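Side-chain contacts in PpiC-type peptidyl-prolyl cis-trans isomerase (Novosphingobium aromaticivorans, PDB 3GPK), which probably catalyses the cis-trans isomerisation of peptide bonds preceding proline, the chain here being the PpiC-type (parvulin-like) isomerase domain of a longer periplasmic protein: residues E34-G39 and G83-P88; E20-V25 and G93-L98; G40-Y45 and I97-D102. All blocks are in the same frame, centred on the assembly; numbering follows the deposited sequence.

Contact 1 (E34-G39 and G83-P88)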
loop_
_atom_site.group_PDB
_atom_site.type_symbol
_atom_site.label_atom_id
_atom_site.label_comp_id
_atom_site.label_asym_id
_atom_site.label_seq_id
_atom_site.Cartn_x
_atom_site.Cartn_y
_atom_site.Cartn_z
ATOM N N GLU A 34 6.000 10.578 5.165
ATOM C CA GLU A 34 5.978 11.691 6.108
ATOM C C GLU A 34 4.828 12.648 5.789
ATOM O O GLU A 34 4.096 13.061 6.681
ATOM C CB GLU A 34 7.317 12.435 6.073
ATOM C CG GLU A 34 7.376 13.637 6.985
ATOM C CD GLU A 34 8.777 14.207 7.113
ATOM O OE1 GLU A 34 9.350 14.644 6.091
ATOM O OE2 GLU A 34 9.305 14.217 8.244
ATOM N N GLN A 35 4.668 13.001 4.516
ATOM C CA GLN A 35 3.583 13.894 4.113
ATOM C C GLN A 35 2.213 13.274 4.354
ATOM O O GLN A 35 1.267 13.967 4.728
ATOM C CB GLN A 35 3.718 14.262 2.633
ATOM C CG GLN A 35 4.905 15.161 2.320
ATOM C CD GLN A 35 4.871 16.449 3.113
ATOM O OE1 GLN A 35 3.840 17.123 3.180
ATOM N NE2 GLN A 35 5.994 16.797 3.724
ATOM N N LEU A 36 2.102 11.967 4.130
ATOM C CA LEU A 36 0.832 11.279 4.326
ATOM C C LEU A 36 0.476 11.213 5.805
ATOM O O LEU A 36 -0.665 11.463 6.187
ATOM C CB LEU A 36 0.898 9.859 3.735
ATOM C CG LEU A 36 1.038 9.769 2.211
ATOM C CD1 LEU A 36 1.321 8.324 1.810
ATOM C CD2 LEU A 36 -0.217 10.294 1.527
ATOM N N LYS A 37 1.453 10.874 6.636
ATOM C CA LYS A 37 1.217 10.794 8.065
ATOM C C LYS A 37 0.819 12.152 8.633
ATOM O O LYS A 37 0.098 12.222 9.629
ATOM C CB LYS A 37 2.462 10.260 8.781
ATOM C CG LYS A 37 2.692 8.774 8.533
ATOM C CD LYS A 37 3.846 8.228 9.350
ATOM C CE LYS A 37 3.908 6.702 9.242
ATOM N NZ LYS A 37 2.666 6.036 9.732
ATOM N N GLN A 38 1.270 13.226 7.994
ATOM C CA GLN A 38 0.942 14.572 8.461
ATOM C C GLN A 38 -0.385 15.096 7.898
ATOM O O GLN A 38 -0.787 16.224 8.187
ATOM C CB GLN A 38 2.100 15.532 8.145
ATOM C CG GLN A 38 3.438 15.029 8.693
ATOM C CD GLN A 38 4.599 15.983 8.460
ATOM O OE1 GLN A 38 4.590 16.778 7.522
ATOM N NE2 GLN A 38 5.621 15.887 9.307
ATOM N N GLY A 39 -1.060 14.283 7.086
ATOM C CA GLY A 39 -2.350 14.692 6.559
ATOM C C GLY A 39 -2.569 14.698 5.058
ATOM O O GLY A 39 -3.687 14.909 4.607
ATOM N N GLY A 83 -7.139 1.979 8.804
ATOM C CA GLY A 83 -6.867 3.399 8.671
ATOM C C GLY A 83 -5.422 3.816 8.861
ATOM O O GLY A 83 -5.125 5.008 8.900
ATOM N N GLN A 84 -4.517 2.849 8.981
ATOM C CA GLN A 84 -3.113 3.174 9.168
ATOM C C GLN A 84 -2.324 3.066 7.873
ATOM O O GLN A 84 -2.758 2.431 6.919
ATOM C CB GLN A 84 -2.486 2.252 10.215
ATOM C CG GLN A 84 -3.205 2.259 11.551
ATOM C CD GLN A 84 -2.473 1.466 12.611
ATOM O OE1 GLN A 84 -3.051 1.099 13.637
ATOM N NE2 GLN A 84 -1.193 1.204 12.377
ATOM N N LEU A 85 -1.162 3.712 7.866
ATOM C CA LEU A 85 -0.243 3.699 6.733
ATOM C C LEU A 85 0.917 2.800 7.136
ATOM O O LEU A 85 1.238 2.700 8.317
ATOM C CB LEU A 85 0.294 5.107 6.470
ATOM C CG LEU A 85 -0.689 6.163 5.974
ATOM C CD1 LEU A 85 -0.131 7.562 6.262
ATOM C CD2 LEU A 85 -0.938 5.959 4.487
ATOM N N ALA A 86 1.549 2.147 6.164
ATOM C CA ALA A 86 2.687 1.284 6.453
ATOM C C ALA A 86 3.735 1.442 5.361
ATOM O O ALA A 86 3.405 1.694 4.210
ATOM C CB ALA A 86 2.239 -0.174 6.540
ATOM N N GLY A 87 5.003 1.305 5.727
ATOM C CA GLY A 87 6.047 1.426 4.735
ATOM C C GLY A 87 6.958 2.616 4.942
ATOM O O GLY A 87 6.856 3.320 5.953
ATOM N N PRO A 88 7.856 2.877 3.984
ATOM C CA PRO A 88 7.979 2.063 2.769
ATOM C C PRO A 88 8.442 0.634 3.025
ATOM O O PRO A 88 9.297 0.382 3.880
ATOM C CB PRO A 88 8.964 2.855 1.908
ATOM C CG PRO A 88 9.722 3.667 2.881
ATOM C CD PRO A 88 8.748 4.046 3.938
#
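Leu85 reaches from its strand to the last turn of helix 22-37 and meets two consecutive residues there, Leu36 and Lys37, chiefly through one methyl, CD1. In the apolar part, Leu85 CD1 lies 3.6 Å from Leu36 CB. Leu85 CD1 is also 3.7 Å from Lys37 N, on the backbone, and 3.8 Å from Lys37 CG, on the lysine chain. With Leu85 CG anti to the carbonyl carbon (chi1 -67°), the branch is carried out from the strand to the helix.

The second kind of contact is the loose lie of a long chain alongside a short one. Lys37 and Leu85 run past each other in opposite directions, and the bend at the last lysine torsion (chi4 -60°) leaves Lys37 NZ 3.9 Å from Leu85 O, too long for a hydrogen bond, so the lysine lies along the leucine by van der Waals contact.

Backbone geometry ends the helix just beyond. Gly39, at positive phi (125°), closes a Schellman motif in which Gly39 N bonds to Leu36 O at 3.0 Å.

Within the PpiC-type domain the contact thus joins the C-terminal end of helix 22-37 to the edge strand 85-91. Phe42 of helix 42-49 touches both leucines, while Ile97 packs on Leu36 and Tyr99 on Leu85 from the adjacent strand 94-104.

Contact 2 (E20-V25 and G93-L98); sequences ENKPQV and GGFSIL
Phe95 and Lys22 carry most of the buried surface, with Val25 adding a smaller share, where the start of helix 22-37 packs on the antiparallel sheet of the parvulin-type fold through strand 94-104. Phe95 points at the helix, its CG anti to the carbonyl carbon (chi1 -65°), and puts the CD2-CE2-CZ side of its ring against the first helical turn. Lys22 CA lies in the ring plane at that edge. The nearest approach is Lys22 O to Phe95 CE2, 3.2 Å, with the oxygen oblique to the ring.

Lys22 contributes along much of its length. Lys22 CG sits 3.7 Å from Phe95 CE2, and the lysine chain crosses the ring obliquely before running on, extended beyond CG, past the beginning of the strand. There Lys22 CE is 3.9 Å from Gly94 N. The ammonium group is then gathered in by partners outside the two segments: NZ forms salt bridges with Glu90 and Glu19 and hydrogen bonds to the backbone oxygens of Ile91 and Arg92. The aliphatic chain therefore packs on the Phe95 ring and the Gly94 main chain, while its charge is held between Glu19, just before the helix, and the end of strand 85-91 with the turn after it.

Gly94 has backbone angles (156°/-135°) at which a beta carbon would collide with the carbonyl oxygen of Gly93, and the lysine chain passes close by its main chain. Phe26, the residue after Val25, meets the Phe95 ring edge-to-face, and Pro88 packs on it from the neighbouring strand.

Val25 completes the contact one turn into the helix: Val25 CG1 approaches the ring edge near the plane, 4.1 Å from Phe95 CD2.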
loop_
_atom_site.group_PDB
_atom_site.type_symbol
_atom_site.label_atom_id
_atom_site.label_comp_id
_atom_site.label_asym_id
_atom_site.label_seq_id
_atom_site.Cartn_x
_atom_site.Cartn_y
_atom_site.Cartn_z
ATOM N N GLU A 20 20.627 -0.814 -7.185
ATOM C CA GLU A 20 21.561 0.299 -7.058
ATOM C C GLU A 20 20.890 1.595 -6.618
ATOM O O GLU A 20 21.481 2.392 -5.884
ATOM C CB GLU A 20 22.275 0.542 -8.390
ATOM C CG GLU A 20 23.172 -0.594 -8.857
ATOM C CD GLU A 20 22.422 -1.888 -9.106
ATOM O OE1 GLU A 20 21.466 -1.881 -9.911
ATOM O OE2 GLU A 20 22.796 -2.916 -8.498
ATOM N N ASN A 21 19.658 1.808 -7.073
ATOM C CA ASN A 21 18.922 3.021 -6.738
ATOM C C ASN A 21 17.997 2.888 -5.540
ATOM O O ASN A 21 17.374 3.868 -5.136
ATOM C CB ASN A 21 18.091 3.483 -7.938
ATOM C CG ASN A 21 18.944 4.008 -9.068
ATOM O OD1 ASN A 21 19.829 4.835 -8.856
ATOM N ND2 ASN A 21 18.675 3.544 -10.281
ATOM N N LYS A 22 17.910 1.698 -4.956
ATOM C CA LYS A 22 16.996 1.517 -3.835
ATOM C C LYS A 22 17.173 2.463 -2.650
ATOM O O LYS A 22 16.197 3.033 -2.163
ATOM C CB LYS A 22 16.992 0.053 -3.375
ATOM C CG LYS A 22 15.953 -0.786 -4.132
ATOM C CD LYS A 22 15.868 -2.233 -3.651
ATOM C CE LYS A 22 14.689 -2.955 -4.309
ATOM N NZ LYS A 22 14.554 -4.376 -3.881
ATOM N N PRO A 23 18.410 2.659 -2.171
ATOM C CA PRO A 23 18.523 3.576 -1.033
ATOM C C PRO A 23 17.957 4.970 -1.340
ATOM O O PRO A 23 17.309 5.583 -0.490
ATOM C CB PRO A 23 20.024 3.586 -0.749
ATOM C CG PRO A 23 20.428 2.179 -1.104
ATOM C CD PRO A 23 19.685 1.958 -2.415
ATOM N N GLN A 24 18.202 5.460 -2.550
ATOM C CA GLN A 24 17.698 6.771 -2.952
ATOM C C GLN A 24 16.177 6.772 -3.071
ATOM O O GLN A 24 15.515 7.708 -2.617
ATOM C CB GLN A 24 18.301 7.203 -4.294
ATOM C CG GLN A 24 17.673 8.480 -4.871
ATOM C CD GLN A 24 18.036 9.733 -4.090
ATOM O OE1 GLN A 24 19.187 10.176 -4.113
ATOM N NE2 GLN A 24 17.056 10.313 -3.391
ATOM N N VAL A 25 15.619 5.733 -3.688
ATOM C CA VAL A 25 14.173 5.675 -3.840
ATOM C C VAL A 25 13.507 5.493 -2.479
ATOM O O VAL A 25 12.403 5.993 -2.257
ATOM C CB VAL A 25 13.745 4.547 -4.811
ATOM C CG1 VAL A 25 12.221 4.433 -4.842
ATOM C CG2 VAL A 25 14.251 4.860 -6.206
ATOM N N GLY A 93 10.964 -5.292 -6.885
ATOM C CA GLY A 93 11.146 -4.197 -7.822
ATOM C C GLY A 93 11.199 -2.771 -7.307
ATOM O O GLY A 93 11.248 -1.833 -8.104
ATOM N N GLY A 94 11.195 -2.599 -5.991
ATOM C CA GLY A 94 11.241 -1.259 -5.432
ATOM C C GLY A 94 10.660 -1.178 -4.034
ATOM O O GLY A 94 10.952 -2.026 -3.190
ATOM N N PHE A 95 9.830 -0.163 -3.792
ATOM C CA PHE A 95 9.215 0.042 -2.482
ATOM C C PHE A 95 7.747 0.399 -2.609
ATOM O O PHE A 95 7.348 1.062 -3.555
ATOM C CB PHE A 95 9.903 1.185 -1.737
ATOM C CG PHE A 95 11.329 0.910 -1.385
ATOM C CD1 PHE A 95 11.648 0.196 -0.231
ATOM C CD2 PHE A 95 12.356 1.342 -2.216
ATOM C CE1 PHE A 95 12.977 -0.086 0.094
ATOM C CE2 PHE A 95 13.689 1.064 -1.901
ATOM C CZ PHE A 95 13.994 0.349 -0.742
ATOM N N SER A 96 6.954 -0.035 -1.639
ATOM C CA SER A 96 5.533 0.277 -1.627
ATOM C C SER A 96 5.124 0.874 -0.291
ATOM O O SER A 96 5.696 0.546 0.754
ATOM C CB SER A 96 4.686 -0.973 -1.869
ATOM O OG SER A 96 4.829 -1.434 -3.195
ATOM N N ILE A 97 4.153 1.778 -0.354
ATOM C CA ILE A 97 3.575 2.406 0.819
ATOM C C ILE A 97 2.142 1.886 0.802
ATOM O O ILE A 97 1.474 1.940 -0.229
ATOM C CB ILE A 97 3.554 3.948 0.707
ATOM C CG1 ILE A 97 4.981 4.483 0.564
ATOM C CG2 ILE A 97 2.883 4.553 1.948
ATOM C CD1 ILE A 97 5.040 5.980 0.253
ATOM N N LEU A 98 1.672 1.369 1.930
ATOM C CA LEU A 98 0.315 0.844 1.991
ATOM C C LEU A 98 -0.582 1.659 2.904
ATOM O O LEU A 98 -0.123 2.291 3.855
ATOM C CB LEU A 98 0.325 -0.602 2.489
ATOM C CG LEU A 98 1.169 -1.614 1.727
ATOM C CD1 LEU A 98 1.090 -2.947 2.459
ATOM C CD2 LEU A 98 0.681 -1.743 0.281
#

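Contact 3 (G40-Y45 and I97-D102)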
loop_
_atom_site.group_PDB
_atom_site.type_symbol
_atom_site.label_atom_id
_atom_site.label_comp_id
_atom_site.label_asym_id
_atom_site.label_seq_id
_atom_site.Cartn_x
_atom_site.Cartn_y
_atom_site.Cartn_z
ATOM N N GLY A 40 -1.516 14.459 4.282
ATOM C CA GLY A 40 -1.661 14.463 2.837
ATOM C C GLY A 40 -2.636 13.429 2.299
ATOM O O GLY A 40 -2.812 12.354 2.876
ATOM N N SER A 41 -3.270 13.757 1.178
ATOM C CA SER A 41 -4.235 12.868 0.539
ATOM C C SER A 41 -3.534 11.686 -0.102
ATOM O O SER A 41 -2.675 11.870 -0.959
ATOM C CB SER A 41 -5.013 13.625 -0.540
ATOM O OG SER A 41 -5.748 12.726 -1.351
ATOM N N PHE A 42 -3.906 10.477 0.302
ATOM C CA PHE A 42 -3.278 9.288 -0.266
ATOM C C PHE A 42 -3.515 9.245 -1.770
ATOM O O PHE A 42 -2.625 8.898 -2.545
ATOM C CB PHE A 42 -3.844 8.015 0.362
ATOM C CG PHE A 42 -3.055 6.780 0.030
ATOM C CD1 PHE A 42 -1.944 6.429 0.792
ATOM C CD2 PHE A 42 -3.395 5.992 -1.068
ATOM C CE1 PHE A 42 -1.180 5.310 0.470
ATOM C CE2 PHE A 42 -2.637 4.872 -1.402
ATOM C CZ PHE A 42 -1.523 4.531 -0.630
ATOM N N VAL A 43 -4.739 9.576 -2.176
ATOM C CA VAL A 43 -5.104 9.580 -3.587
ATOM C C VAL A 43 -4.233 10.544 -4.379
ATOM O O VAL A 43 -3.751 10.214 -5.458
ATOM C CB VAL A 43 -6.591 9.968 -3.776
ATOM C CG1 VAL A 43 -6.889 10.217 -5.255
ATOM C CG2 VAL A 43 -7.486 8.859 -3.239
ATOM N N ALA A 44 -4.038 11.742 -3.841
ATOM C CA ALA A 44 -3.225 12.743 -4.518
ATOM C C ALA A 44 -1.781 12.288 -4.677
ATOM O O ALA A 44 -1.202 12.416 -5.759
ATOM C CB ALA A 44 -3.276 14.052 -3.760
ATOM N N TYR A 45 -1.195 11.767 -3.603
ATOM C CA TYR A 45 0.184 11.314 -3.674
ATOM C C TYR A 45 0.332 10.097 -4.576
ATOM O O TYR A 45 1.330 9.966 -5.279
ATOM C CB TYR A 45 0.728 11.042 -2.265
ATOM C CG TYR A 45 1.204 12.303 -1.582
ATOM C CD1 TYR A 45 2.530 12.723 -1.705
ATOM C CD2 TYR A 45 0.316 13.130 -0.890
ATOM C CE1 TYR A 45 2.955 13.931 -1.171
ATOM C CE2 TYR A 45 0.737 14.347 -0.350
ATOM C CZ TYR A 45 2.060 14.744 -0.501
ATOM O OH TYR A 45 2.487 15.968 -0.034
ATOM N N ILE A 97 4.153 1.778 -0.354
ATOM C CA ILE A 97 3.575 2.406 0.819
ATOM C C ILE A 97 2.142 1.886 0.802
ATOM O O ILE A 97 1.474 1.940 -0.229
ATOM C CB ILE A 97 3.554 3.948 0.707
ATOM C CG1 ILE A 97 4.981 4.483 0.564
ATOM C CG2 ILE A 97 2.883 4.553 1.948
ATOM C CD1 ILE A 97 5.040 5.980 0.253
ATOM N N LEU A 98 1.672 1.369 1.930
ATOM C CA LEU A 98 0.315 0.844 1.991
ATOM C C LEU A 98 -0.582 1.659 2.904
ATOM O O LEU A 98 -0.123 2.291 3.855
ATOM C CB LEU A 98 0.325 -0.602 2.489
ATOM C CG LEU A 98 1.169 -1.614 1.727
ATOM C CD1 LEU A 98 1.090 -2.947 2.459
ATOM C CD2 LEU A 98 0.681 -1.743 0.281
ATOM N N TYR A 99 -1.872 1.635 2.589
ATOM C CA TYR A 99 -2.883 2.327 3.369
ATOM C C TYR A 99 -4.049 1.361 3.516
ATOM O O TYR A 99 -4.672 0.969 2.525
ATOM C CB TYR A 99 -3.322 3.606 2.648
ATOM C CG TYR A 99 -4.361 4.426 3.388
ATOM C CD1 TYR A 99 -4.297 4.586 4.772
ATOM C CD2 TYR A 99 -5.383 5.074 2.697
ATOM C CE1 TYR A 99 -5.227 5.374 5.452
ATOM C CE2 TYR A 99 -6.318 5.865 3.367
ATOM C CZ TYR A 99 -6.231 6.009 4.743
ATOM O OH TYR A 99 -7.151 6.789 5.407
ATOM N N LEU A 100 -4.330 0.948 4.747
ATOM C CA LEU A 100 -5.434 0.028 4.982
ATOM C C LEU A 100 -6.737 0.814 5.071
ATOM O O LEU A 100 -7.126 1.290 6.139
ATOM C CB LEU A 100 -5.201 -0.783 6.255
ATOM C CG LEU A 100 -6.224 -1.904 6.483
ATOM C CD1 LEU A 100 -6.317 -2.796 5.247
ATOM C CD2 LEU A 100 -5.811 -2.723 7.696
ATOM N N ILE A 101 -7.403 0.937 3.926
ATOM C CA ILE A 101 -8.651 1.680 3.808
ATOM C C ILE A 101 -9.835 1.034 4.517
ATOM O O ILE A 101 -10.594 1.707 5.208
ATOM C CB ILE A 101 -9.030 1.870 2.322
ATOM C CG1 ILE A 101 -7.905 2.604 1.585
ATOM C CG2 ILE A 101 -10.346 2.625 2.218
ATOM C CD1 ILE A 101 -8.039 2.590 0.073
ATOM N N ASP A 102 -9.997 -0.271 4.342
ATOM C CA ASP A 102 -11.119 -0.966 4.956
ATOM C C ASP A 102 -10.739 -2.424 5.173
ATOM O O ASP A 102 -9.748 -2.910 4.628
ATOM C CB ASP A 102 -12.342 -0.872 4.035
ATOM C CG ASP A 102 -13.665 -0.944 4.791
ATOM O OD1 ASP A 102 -13.659 -1.247 5.999
ATOM O OD2 ASP A 102 -14.717 -0.700 4.158
#
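Phe42, the first residue of helix 42-49, faces Tyr99 and Ile97 of strand 94-104 in a helix-on-sheet contact of the PpiC-type, parvulin-like fold. Just before it, Ser41 is the N-cap: Ser41 OG accepts from Ala44 N at 3.2 Å in a nearly straight bond. The cap is accompanied by the first backbone bond of the helix, Tyr45 N to Ser41 O, 3.0 Å.

Phe42, next in sequence, carries the whole first-segment side of the contact. CG anti to the backbone N (chi1 -168°) throws the ring across to the sheet, where Tyr99 CB sits over one face, toward its rim. The evidence for a CH-pi contact is that Tyr99 CB is 3.7 Å from the Phe42 centroid and 21° off the ring normal. The tyrosine ring itself slides past: the planes are inclined by 30° and the centroids of Phe42 and Tyr99 are 5.3 Å apart, so the rings barely overlap. At the edge of the Phe42 ring, near its plane, lies Ile97 O, 4.0 Å from Phe42 CZ. Leu85 of strand 85-91 and Ile13 of strand 7-16 also touch this phenylalanine, setting it among three strands. Putting an alanine here would probably leave Tyr99 CB and the flank of Ile97 without this ring to pack on, opening a gap between helix and sheet.

The hydrophobic reach toward Ile97 is longer than that toward Tyr99: Phe42 CE1 is 4.4 Å from Ile97 CG2, against 3.5 Å from Tyr99 CB.

In the fold
From the N terminus, helix 22-37 opens two of the loops. Contact 2 joins its start to strand 94-104, closing the longest loop; contact 1 joins its end to strand 85-91 and is nested inside that loop. Contact 3 starts on the next helix, 42-49, and ends on strand 94-104, so it crosses contact 1, while it and contact 2 finish on overlapping segments that share Ile97 and Leu98. Contacts 1 and 3 lie about 7 Å apart, centre to centre; contact 2 is about 16 and 17 Å from them. Strands 85-91 and 94-104 are paired directly, as by Ala86 N to Leu98 O, 2.9 Å. Together the contacts tie both helices to one antiparallel sheet.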